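MsStt7d protein (PDB 4IX3) binds ADP and magnesium and probably acts as an ATP-dependent protein kinase, this chain being its catalytic domain. Local coordinates at residues E116-V119 with E120-M123; T145-A148 with M149-L153; H166-K170 with P171-I175. All coordinates share one frame; numbering follows the deposited sequence.

Contact 1 of 3, residues E116-V119 with E120-M123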
ATOM      1  N   GLU B 116      16.184 -16.194  -3.736  1.00 20.05           N
ATOM      2  CA  GLU B 116      16.158 -15.451  -2.505  1.00 22.22           C
ATOM      3  C   GLU B 116      16.545 -13.978  -2.576  1.00 26.16           C
ATOM      4  O   GLU B 116      16.184 -13.215  -1.660  1.00 29.90           O
ATOM      5  CB  GLU B 116      16.933 -16.181  -1.418  1.00 24.36           C
ATOM      6  CG  GLU B 116      16.064 -17.227  -0.740  1.00 31.09           C
ATOM      7  CD  GLU B 116      14.691 -16.717  -0.323  1.00 29.31           C
ATOM      8  OE1 GLU B 116      13.744 -17.510  -0.333  1.00 33.94           O
ATOM      9  OE2 GLU B 116      14.522 -15.528   0.014  1.00 31.29           O
ATOM     10  N   ASN B 117      17.074 -13.599  -3.733  1.00 18.54           N
ATOM     11  CA  ASN B 117      17.837 -12.408  -4.096  1.00 22.36           C
ATOM     12  C   ASN B 117      16.932 -11.503  -4.889  1.00 17.74           C
ATOM     13  O   ASN B 117      16.001 -12.007  -5.513  1.00 23.78           O
ATOM     14  CB  ASN B 117      19.028 -12.786  -5.058  1.00 22.42           C
ATOM     15  CG  ASN B 117      18.592 -13.237  -6.487  1.00 28.05           C
ATOM     16  OD1 ASN B 117      18.280 -12.403  -7.372  1.00 20.28           O
ATOM     17  ND2 ASN B 117      18.685 -14.540  -6.761  1.00 27.11           N
ATOM     18  N   THR B 118      16.999 -10.175  -4.779  1.00 17.97           N
ATOM     19  CA  THR B 118      16.514  -9.335  -5.890  1.00 13.49           C
ATOM     20  C   THR B 118      17.731  -8.650  -6.515  1.00 10.93           C
ATOM     21  O   THR B 118      18.758  -8.549  -5.857  1.00 14.31           O
ATOM     22  CB  THR B 118      15.541  -8.224  -5.406  1.00 13.93           C
ATOM     23  OG1 THR B 118      16.283  -7.257  -4.634  1.00 15.82           O
ATOM     24  CG2 THR B 118      14.419  -8.799  -4.545  1.00 16.80           C
ATOM     25  N   VAL B 119      17.592  -8.133  -7.721  1.00 11.94           N
ATOM     26  CA  VAL B 119      18.697  -7.372  -8.322  1.00 13.29           C
ATOM     27  C   VAL B 119      19.012  -6.113  -7.503  1.00 13.14           C
ATOM     28  O   VAL B 119      20.173  -5.714  -7.422  1.00 13.19           O
ATOM     29  CB  VAL B 119      18.380  -7.106  -9.797  1.00 12.37           C
ATOM     30  CG1 VAL B 119      19.377  -6.086 -10.365  1.00 13.99           C
ATOM     31  CG2 VAL B 119      18.426  -8.454 -10.558  1.00 14.28           C
ATOM     32  N   GLU B 120      18.004  -5.538  -6.862  1.00 12.24           N
ATOM     33  CA  GLU B 120      18.270  -4.382  -5.994  1.00 11.89           C
ATOM     34  C   GLU B 120      19.233  -4.781  -4.888  1.00 12.53           C
ATOM     35  O   GLU B 120      20.234  -4.080  -4.631  1.00 14.75           O
ATOM     36  CB  GLU B 120      16.967  -3.797  -5.417  1.00 12.56           C
ATOM     37  CG  GLU B 120      17.212  -2.610  -4.481  1.00 15.44           C
ATOM     38  CD  GLU B 120      15.903  -2.212  -3.812  1.00 16.46           C
ATOM     39  OE1 GLU B 120      15.546  -2.853  -2.799  1.00 22.29           O
ATOM     40  OE2 GLU B 120      15.195  -1.309  -4.311  1.00 19.74           O
ATOM     41  N   ALA B 121      18.912  -5.870  -4.204  1.00 12.89           N
ATOM     42  CA  ALA B 121      19.744  -6.258  -3.063  1.00 14.53           C
ATOM     43  C   ALA B 121      21.143  -6.674  -3.533  1.00 14.58           C
ATOM     44  O   ALA B 121      22.148  -6.297  -2.913  1.00 16.82           O
ATOM     45  CB  ALA B 121      19.049  -7.372  -2.267  1.00 15.09           C
ATOM     46  N   LEU B 122      21.239  -7.395  -4.659  1.00 13.68           N
ATOM     47  CA  LEU B 122      22.529  -7.861  -5.116  1.00 14.02           C
ATOM     48  C   LEU B 122      23.350  -6.662  -5.572  1.00 14.77           C
ATOM     49  O   LEU B 122      24.529  -6.608  -5.240  1.00 16.09           O
ATOM     50  CB  LEU B 122      22.330  -8.822  -6.290  1.00 16.27           C
ATOM     51  CG  LEU B 122      21.812 -10.221  -5.909  1.00 17.88           C
ATOM     52  CD1 LEU B 122      21.276 -10.894  -7.176  1.00 20.82           C
ATOM     53  CD2 LEU B 122      22.930 -11.058  -5.295  1.00 22.22           C
ATOM     54  N   MET B 123      22.766  -5.754  -6.349  1.00 13.47           N
ATOM     55  CA  MET B 123      23.560  -4.645  -6.888  1.00 13.16           C
ATOM     56  C   MET B 123      24.101  -3.787  -5.746  1.00 14.68           C
ATOM     57  O   MET B 123      25.229  -3.293  -5.860  1.00 15.86           O
ATOM     58  CB  MET B 123      22.780  -3.803  -7.892  1.00 13.14           C
ATOM     59  CG  MET B 123      21.766  -2.831  -7.310  1.00 13.90           C
ATOM     60  SD  MET B 123      20.788  -2.082  -8.633  1.00 14.23           S
ATOM     61  CE  MET B 123      19.908  -0.903  -7.596  1.00 15.27           C
TER
HETATM   62  O   HOH W   1      14.950  -5.843  -2.741  1.00 39.97           O
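Thr118 caps the start of helix 119-125 by bonding to Ala121 in the first turn. Its OG1 lies between the backbone N and the carbonyl carbon (chi1 69°). That rotation turns the hydroxyl back over the helix end, where OG1 accepts from Ala121 N at 3.0 Å in a nearly straight bond (166°). Thr118 O receives Leu122 N at 3.0 Å. Val119 O takes Met123 N at 2.8 Å.

On the tight side Leu122 packs against the Asn117 side chain. Leu122 folds back so that its CD1 rests 3.6 Å from Asn117 CB and 3.4 Å from Asn117 OD1. The Asn117 amide is engaged beyond the turn, where OD1 accepts from Ala176 N. Leu122 also packs on Leu130 and Ala133 of helix 127-133, and Val119 and Met123 are buried.

The other side is looser and wet. Here a water 2.7 Å from Thr118 OG1 donates to Glu120 OE1 at 3.0 Å. A valine in place of Thr118 would probably leave Ala121 N without its cap and the water without its Thr118 partner. The chemistry is that of an N-cap: one hydroxyl serves a first-turn amide and joins the Glu120 carboxylate through water.

Contact 2 of 3, residues T145-A148 with M149-L153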
ATOM      1  N   THR B 145      25.651  -5.049 -16.907  1.00 10.68           N
ATOM      2  CA  THR B 145      24.656  -4.252 -17.606  1.00 10.27           C
ATOM      3  C   THR B 145      24.267  -4.874 -18.941  1.00 10.25           C
ATOM      4  O   THR B 145      23.104  -4.934 -19.312  1.00 11.13           O
ATOM      5  CB  THR B 145      25.106  -2.771 -17.759  1.00 10.87           C
ATOM      6  OG1 THR B 145      25.422  -2.288 -16.436  1.00 11.96           O
ATOM      7  CG2 THR B 145      24.014  -1.909 -18.398  1.00 12.39           C
ATOM      8  N   LYS B 146      25.263  -5.298 -19.707  1.00 10.77           N
ATOM      9  CA  LYS B 146      24.968  -5.915 -20.996  1.00 11.85           C
ATOM     10  C   LYS B 146      24.094  -7.168 -20.862  1.00 11.34           C
ATOM     11  O   LYS B 146      23.073  -7.314 -21.555  1.00 12.02           O
ATOM     12  CB  LYS B 146      26.302  -6.269 -21.653  1.00 13.35           C
ATOM     13  CG  LYS B 146      27.036  -5.075 -22.223  1.00 18.37           C
ATOM     14  CD  LYS B 146      28.316  -5.459 -22.958  1.00 20.61           C
ATOM     15  CE  LYS B 146      28.026  -6.698 -23.789  1.00 20.00           C
ATOM     16  NZ  LYS B 146      28.525  -6.809 -25.205  1.00 37.53           N
ATOM     17  N   LYS B 147      24.480  -8.031 -19.930  1.00 10.32           N
ATOM     18  CA  LYS B 147      23.737  -9.274 -19.783  1.00 11.27           C
ATOM     19  C   LYS B 147      22.323  -9.025 -19.257  1.00 10.30           C
ATOM     20  O   LYS B 147      21.327  -9.555 -19.763  1.00 11.34           O
ATOM     21  CB  LYS B 147      24.491 -10.260 -18.911  1.00 11.43           C
ATOM     22  CG  LYS B 147      23.813 -11.633 -18.810  1.00 12.45           C
ATOM     23  CD  LYS B 147      24.630 -12.596 -17.930  1.00 13.58           C
ATOM     24  CE  LYS B 147      24.271 -14.073 -18.074  1.00 12.82           C
ATOM     25  NZ  LYS B 147      22.891 -14.327 -17.554  1.00 13.54           N
ATOM     26  N   ALA B 148      22.223  -8.223 -18.187  1.00 10.30           N
ATOM     27  CA  ALA B 148      20.925  -7.958 -17.562  1.00  9.65           C
ATOM     28  C   ALA B 148      20.013  -7.225 -18.517  1.00 10.41           C
ATOM     29  O   ALA B 148      18.816  -7.519 -18.593  1.00 10.20           O
ATOM     30  CB  ALA B 148      21.100  -7.131 -16.301  1.00 11.18           C
ATOM     31  N   MET B 149      20.518  -6.193 -19.209  1.00  9.64           N
ATOM     32  CA  MET B 149      19.678  -5.420 -20.086  1.00  9.85           C
ATOM     33  C   MET B 149      19.208  -6.243 -21.281  1.00  9.82           C
ATOM     34  O   MET B 149      18.080  -6.053 -21.748  1.00 10.12           O
ATOM     35  CB  MET B 149      20.319  -4.087 -20.489  1.00 10.25           C
ATOM     36  CG  MET B 149      20.458  -3.069 -19.367  1.00 10.85           C
ATOM     37  SD  MET B 149      18.903  -2.638 -18.530  1.00 11.95           S
ATOM     38  CE  MET B 149      18.047  -1.884 -19.914  1.00 16.14           C
ATOM     39  N   ARG B 150      20.064  -7.121 -21.794  1.00 10.13           N
ATOM     40  CA  ARG B 150      19.614  -7.926 -22.929  1.00 10.62           C
ATOM     41  C   ARG B 150      18.445  -8.803 -22.457  1.00  9.46           C
ATOM     42  O   ARG B 150      17.448  -8.936 -23.198  1.00 10.20           O
ATOM     43  CB  ARG B 150      20.787  -8.799 -23.419  1.00 12.58           C
ATOM     44  CG  ARG B 150      20.473  -9.595 -24.681  1.00 15.62           C
ATOM     45  CD  ARG B 150      21.622 -10.503 -25.093  1.00 19.81           C
ATOM     46  NE  ARG B 150      22.794  -9.754 -25.548  1.00 27.22           N
ATOM     47  CZ  ARG B 150      23.927  -9.636 -24.868  1.00 25.20           C
ATOM     48  NH1 ARG B 150      24.040 -10.224 -23.676  1.00 25.55           N
ATOM     49  NH2 ARG B 150      24.963  -8.991 -25.420  1.00 26.33           N
ATOM     50  N   GLU B 151      18.578  -9.381 -21.251  1.00  9.97           N
ATOM     51  CA  GLU B 151      17.486 -10.235 -20.737  1.00 10.23           C
ATOM     52  C   GLU B 151      16.221  -9.439 -20.417  1.00  9.75           C
ATOM     53  O   GLU B 151      15.103  -9.823 -20.782  1.00 11.28           O
ATOM     54  CB  GLU B 151      17.996 -10.983 -19.510  1.00 10.89           C
ATOM     55  CG  GLU B 151      19.069 -11.983 -19.906  1.00 11.66           C
ATOM     56  CD  GLU B 151      19.854 -12.546 -18.748  1.00 12.09           C
ATOM     57  OE1 GLU B 151      20.799 -13.350 -19.018  1.00 14.30           O
ATOM     58  OE2 GLU B 151      19.612 -12.190 -17.551  1.00 12.46           O
ATOM     59  N   LEU B 152      16.383  -8.306 -19.757  1.00  9.92           N
ATOM     60  CA  LEU B 152      15.229  -7.471 -19.405  1.00  9.94           C
ATOM     61  C   LEU B 152      14.514  -6.920 -20.639  1.00  9.50           C
ATOM     62  O   LEU B 152      13.276  -6.997 -20.743  1.00 10.47           O
ATOM     63  CB  LEU B 152      15.714  -6.281 -18.564  1.00 10.45           C
ATOM     64  CG  LEU B 152      14.602  -5.257 -18.217  1.00  9.97           C
ATOM     65  CD1 LEU B 152      13.438  -5.913 -17.459  1.00 10.58           C
ATOM     66  CD2 LEU B 152      15.242  -4.151 -17.369  1.00 11.39           C
ATOM     67  N   LEU B 153      15.261  -6.347 -21.601  1.00  9.86           N
ATOM     68  CA  LEU B 153      14.647  -5.779 -22.761  1.00 10.52           C
ATOM     69  C   LEU B 153      13.994  -6.910 -23.594  1.00 11.09           C
ATOM     70  O   LEU B 153      12.914  -6.687 -24.170  1.00 11.39           O
ATOM     71  CB  LEU B 153      15.623  -4.977 -23.616  1.00 11.73           C
ATOM     72  CG  LEU B 153      16.153  -3.724 -22.934  1.00 10.06           C
ATOM     73  CD1 LEU B 153      17.333  -3.202 -23.759  1.00 11.67           C
ATOM     74  CD2 LEU B 153      15.078  -2.682 -22.825  1.00 12.63           C
TER
HETATM   75  O   HOH W   2      21.444 -12.712 -15.592  1.00 12.41           O
HETATM   76  O   HOH W   3      21.986 -11.703 -21.849  1.00 29.81           O
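Lys147 and Glu151 leave helix 141-161 with different first torsions that bring their ends together. Lys147 CG is anti to the backbone N (chi1 -175°), and its chain runs extended until a bend at chi4. Glu151 CG is anti to the carbonyl carbon (chi1 -67°), which sends the carboxylate back along the helix. Lys147 NZ then donates to the syn lone pair of Glu151 OE1 at 2.7 Å, a salt bridge. A water closes the second side: it accepts from Lys147 NZ at 2.9 Å and donates to Glu151 OE2 at 2.7 Å. Both groups have further partners, NZ at Met134 O and OE2 at Leu184 N.

Arg150 folds back, with Lys146 O over one face of its guanidinium. In the plane of that group, a second water accepts from Arg150 NH1 at 3.1 Å and donates to Lys147 O. Arg150 NH2 bonds to Phe338 O. Lys146 NZ stays 4.2 Å from Arg150 NH2, a pair of like charges.

The buried side is apolar. Thr145 CG2 lies alongside Met149 CG at 3.9 Å, and Thr145 and Ala148 pack on helix 246-261. The arrangement is a typical i to i+4 lysine-glutamate pair on an amphipathic helix of the kinase C-lobe.

Contact 3 of 3, residues H166-K170 with P171-I175. With MG (magnesium ion), chain E.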
ATOM      1  N   HIS B 166       4.223  -3.797 -18.047  1.00 10.68           N
ATOM      2  CA  HIS B 166       4.454  -4.288 -16.680  1.00 10.46           C
ATOM      3  C   HIS B 166       4.152  -3.160 -15.679  1.00 10.83           C
ATOM      4  O   HIS B 166       3.519  -3.402 -14.637  1.00 11.78           O
ATOM      5  CB  HIS B 166       5.918  -4.778 -16.593  1.00 11.24           C
ATOM      6  CG  HIS B 166       6.301  -5.224 -15.233  1.00 10.42           C
ATOM      7  ND1 HIS B 166       6.490  -6.520 -14.840  1.00 13.66           N
ATOM      8  CD2 HIS B 166       6.507  -4.436 -14.122  1.00  8.92           C
ATOM      9  CE1 HIS B 166       6.812  -6.541 -13.523  1.00  8.17           C
ATOM     10  NE2 HIS B 166       6.847  -5.243 -13.108  1.00 13.55           N
ATOM     11  N   ARG B 167       4.629  -1.957 -15.980  1.00 11.55           N
ATOM     12  CA  ARG B 167       4.329  -0.784 -15.168  1.00 11.58           C
ATOM     13  C   ARG B 167       5.225  -0.595 -13.941  1.00 11.35           C
ATOM     14  O   ARG B 167       5.317   0.513 -13.414  1.00 14.16           O
ATOM     15  CB  ARG B 167       2.859  -0.801 -14.737  1.00 13.13           C
ATOM     16  CG  ARG B 167       2.097   0.469 -15.080  1.00 14.10           C
ATOM     17  CD  ARG B 167       1.066   0.799 -14.013  1.00 23.74           C
ATOM     18  NE  ARG B 167      -0.231   1.137 -14.592  1.00 35.95           N
ATOM     19  CZ  ARG B 167      -0.692   2.377 -14.720  1.00 24.88           C
ATOM     20  NH1 ARG B 167       0.038   3.404 -14.308  1.00 33.68           N
ATOM     21  NH2 ARG B 167      -1.884   2.590 -15.259  1.00 28.72           N
ATOM     22  N   ASP B 168       5.875  -1.658 -13.473  1.00 11.05           N
ATOM     23  CA  ASP B 168       6.673  -1.539 -12.238  1.00 10.76           C
ATOM     24  C   ASP B 168       8.043  -2.176 -12.393  1.00 10.77           C
ATOM     25  O   ASP B 168       8.539  -2.885 -11.521  1.00 12.38           O
ATOM     26  CB  ASP B 168       5.911  -2.127 -11.021  1.00 12.62           C
ATOM     27  CG  ASP B 168       6.421  -1.602  -9.676  1.00 12.74           C
ATOM     28  OD1 ASP B 168       7.202  -0.634  -9.668  1.00 14.12           O
ATOM     29  OD2 ASP B 168       6.055  -2.193  -8.628  1.00 13.98           O
ATOM     30  N   VAL B 169       8.647  -1.877 -13.544  1.00 10.67           N
ATOM     31  CA  VAL B 169      10.006  -2.369 -13.795  1.00 10.00           C
ATOM     32  C   VAL B 169      10.979  -1.587 -12.908  1.00 10.85           C
ATOM     33  O   VAL B 169      10.974  -0.332 -12.891  1.00 11.59           O
ATOM     34  CB  VAL B 169      10.340  -2.197 -15.293  1.00 10.25           C
ATOM     35  CG1 VAL B 169      11.814  -2.466 -15.554  1.00 11.56           C
ATOM     36  CG2 VAL B 169       9.457  -3.106 -16.136  1.00 10.74           C
ATOM     37  N   LYS B 170      11.831  -2.323 -12.210  1.00 10.64           N
ATOM     38  CA  LYS B 170      12.839  -1.735 -11.339  1.00 10.38           C
ATOM     39  C   LYS B 170      13.706  -2.881 -10.818  1.00  8.96           C
ATOM     40  O   LYS B 170      13.269  -4.039 -10.854  1.00 10.30           O
ATOM     41  CB  LYS B 170      12.237  -0.901 -10.160  1.00 11.57           C
ATOM     42  CG  LYS B 170      11.242  -1.715  -9.316  1.00 11.47           C
ATOM     43  CD  LYS B 170      10.540  -0.772  -8.358  1.00 14.08           C
ATOM     44  CE  LYS B 170       9.540  -1.474  -7.450  1.00 14.73           C
ATOM     45  NZ  LYS B 170       8.398  -0.563  -7.147  1.00 14.06           N
ATOM     46  N   PRO B 171      14.892  -2.594 -10.285  1.00 10.37           N
ATOM     47  CA  PRO B 171      15.737  -3.651  -9.745  1.00 10.97           C
ATOM     48  C   PRO B 171      15.069  -4.516  -8.656  1.00 10.68           C
ATOM     49  O   PRO B 171      15.313  -5.730  -8.595  1.00 11.38           O
ATOM     50  CB  PRO B 171      16.982  -2.888  -9.267  1.00 13.13           C
ATOM     51  CG  PRO B 171      17.057  -1.712 -10.227  1.00 12.71           C
ATOM     52  CD  PRO B 171      15.605  -1.286 -10.314  1.00 11.55           C
ATOM     53  N   ALA B 172      14.192  -3.937  -7.824  1.00 11.15           N
ATOM     54  CA  ALA B 172      13.571  -4.707  -6.757  1.00 10.81           C
ATOM     55  C   ALA B 172      12.610  -5.743  -7.347  1.00 10.40           C
ATOM     56  O   ALA B 172      12.206  -6.654  -6.617  1.00 11.67           O
ATOM     57  CB  ALA B 172      12.772  -3.790  -5.803  1.00 13.57           C
ATOM     58  N   ASN B 173      12.175  -5.565  -8.598  1.00  9.26           N
ATOM     59  CA  ASN B 173      11.250  -6.486  -9.265  1.00  9.27           C
ATOM     60  C   ASN B 173      11.968  -7.397 -10.285  1.00  9.16           C
ATOM     61  O   ASN B 173      11.301  -7.970 -11.153  1.00 10.03           O
ATOM     62  CB  ASN B 173      10.071  -5.755  -9.905  1.00 10.22           C
ATOM     63  CG  ASN B 173       8.993  -5.422  -8.893  1.00  9.99           C
ATOM     64  OD1 ASN B 173       8.951  -6.025  -7.819  1.00 11.52           O
ATOM     65  ND2 ASN B 173       8.144  -4.476  -9.241  1.00 11.84           N
ATOM     66  N   LEU B 174      13.267  -7.604 -10.067  1.00  9.95           N
ATOM     67  CA  LEU B 174      14.010  -8.578 -10.875  1.00  8.50           C
ATOM     68  C   LEU B 174      14.678  -9.559  -9.932  1.00  9.09           C
ATOM     69  O   LEU B 174      15.196  -9.181  -8.881  1.00 11.89           O
ATOM     70  CB  LEU B 174      15.049  -7.829 -11.744  1.00 10.36           C
ATOM     71  CG  LEU B 174      14.421  -7.020 -12.894  1.00 10.29           C
ATOM     72  CD1 LEU B 174      15.396  -5.944 -13.415  1.00 12.06           C
ATOM     73  CD2 LEU B 174      13.984  -7.953 -14.028  1.00 12.00           C
ATOM     74  N   ILE B 175      14.739 -10.834 -10.371  1.00  9.45           N
ATOM     75  CA  ILE B 175      15.430 -11.892  -9.662  1.00 10.42           C
ATOM     76  C   ILE B 175      16.382 -12.552 -10.666  1.00  9.67           C
ATOM     77  O   ILE B 175      15.943 -12.889 -11.781  1.00 10.62           O
ATOM     78  CB  ILE B 175      14.459 -12.968  -9.088  1.00 11.01           C
ATOM     79  CG1 ILE B 175      13.460 -12.331  -8.128  1.00 13.85           C
ATOM     80  CG2 ILE B 175      15.241 -14.087  -8.442  1.00 12.78           C
ATOM     81  CD1 ILE B 175      12.424 -13.314  -7.645  1.00 17.53           C
TER
HETATM   82 MG    MG E 601       4.627  -3.165  -7.591  1.00 18.83          MG
HETATM   83  O   HOH W   4       3.303  -3.009  -9.175  1.00 21.20           O
HETATM   84  O   HOH W   5       3.135  -4.329  -6.600  1.00 24.32           O
HETATM   85  O   HOH W   6       5.822  -3.460  -6.003  1.00 21.73           O
HETATM   86  O   HOH W   7       3.889  -1.472  -6.818  1.00 21.12           O
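Asp168 and Asn173 meet at about a right angle, with carboxylate and amide planes 89° apart. Asn173 ND2 reaches back over the turn and donates to Asp168 O at 2.8 Å. The bond is nearly straight (167°) and lies in the carbonyl plane of Asp168 and close to the amide plane of Asn173. It helps set the rotation of the amide, with a weak second bond from ND2 to Asp188 OD2. Asn173 ND2 also lies 3.2 Å from Asp168 OD2 and, at the edge of the His166 ring near its plane, 4.2 Å from His166 NE2.

Lys170 crosses Asn173 obliquely, its CE 3.8 Å from ND2. Its NZ donates chiefly to the syn lone pair of Asp168 OD1 at 2.8 Å, in a salt bridge, and weakly to OD2; Asp212 is a second carboxylate partner. Lys170 O accepts from Asn173 N, closing the turn through Pro171 and Ala172.

Asp168 OD2 binds the magnesium ion at 2.0 Å. Four waters and Asp188 complete the six-fold shell. Residues 166-173 carry the His-Arg-Asp motif, lysine and later asparagine of the protein kinase catalytic loop. One carboxylate thus holds metal and lysine, while the Asn173 amide holds the Asp168 carbonyl.

How the contacts relate
Along the chain the three contacts follow in the order 1, 2, 3, and all belong to the kinase catalytic domain. Contact 1 starts helix 119-125 after strand 106-112, contact 2 sits in helix 141-161, and contact 3 spans the loop from strand 164-165 into strand 174-177. Contacts 1 and 3 have centres 11 Å apart and touch: Val119 N lies 2.9 Å from Leu174 O, a probable hydrogen bond. Contacts 2 and 3, centres 13 Å apart, meet through Leu152 packing on Leu174 and Val169. Contacts 1 and 2 do not touch, with centres 15 Å apart. Contact 3, the loop with the strand that follows, thus touches both helices, which sets the magnesium-binding loop against the helical C-lobe.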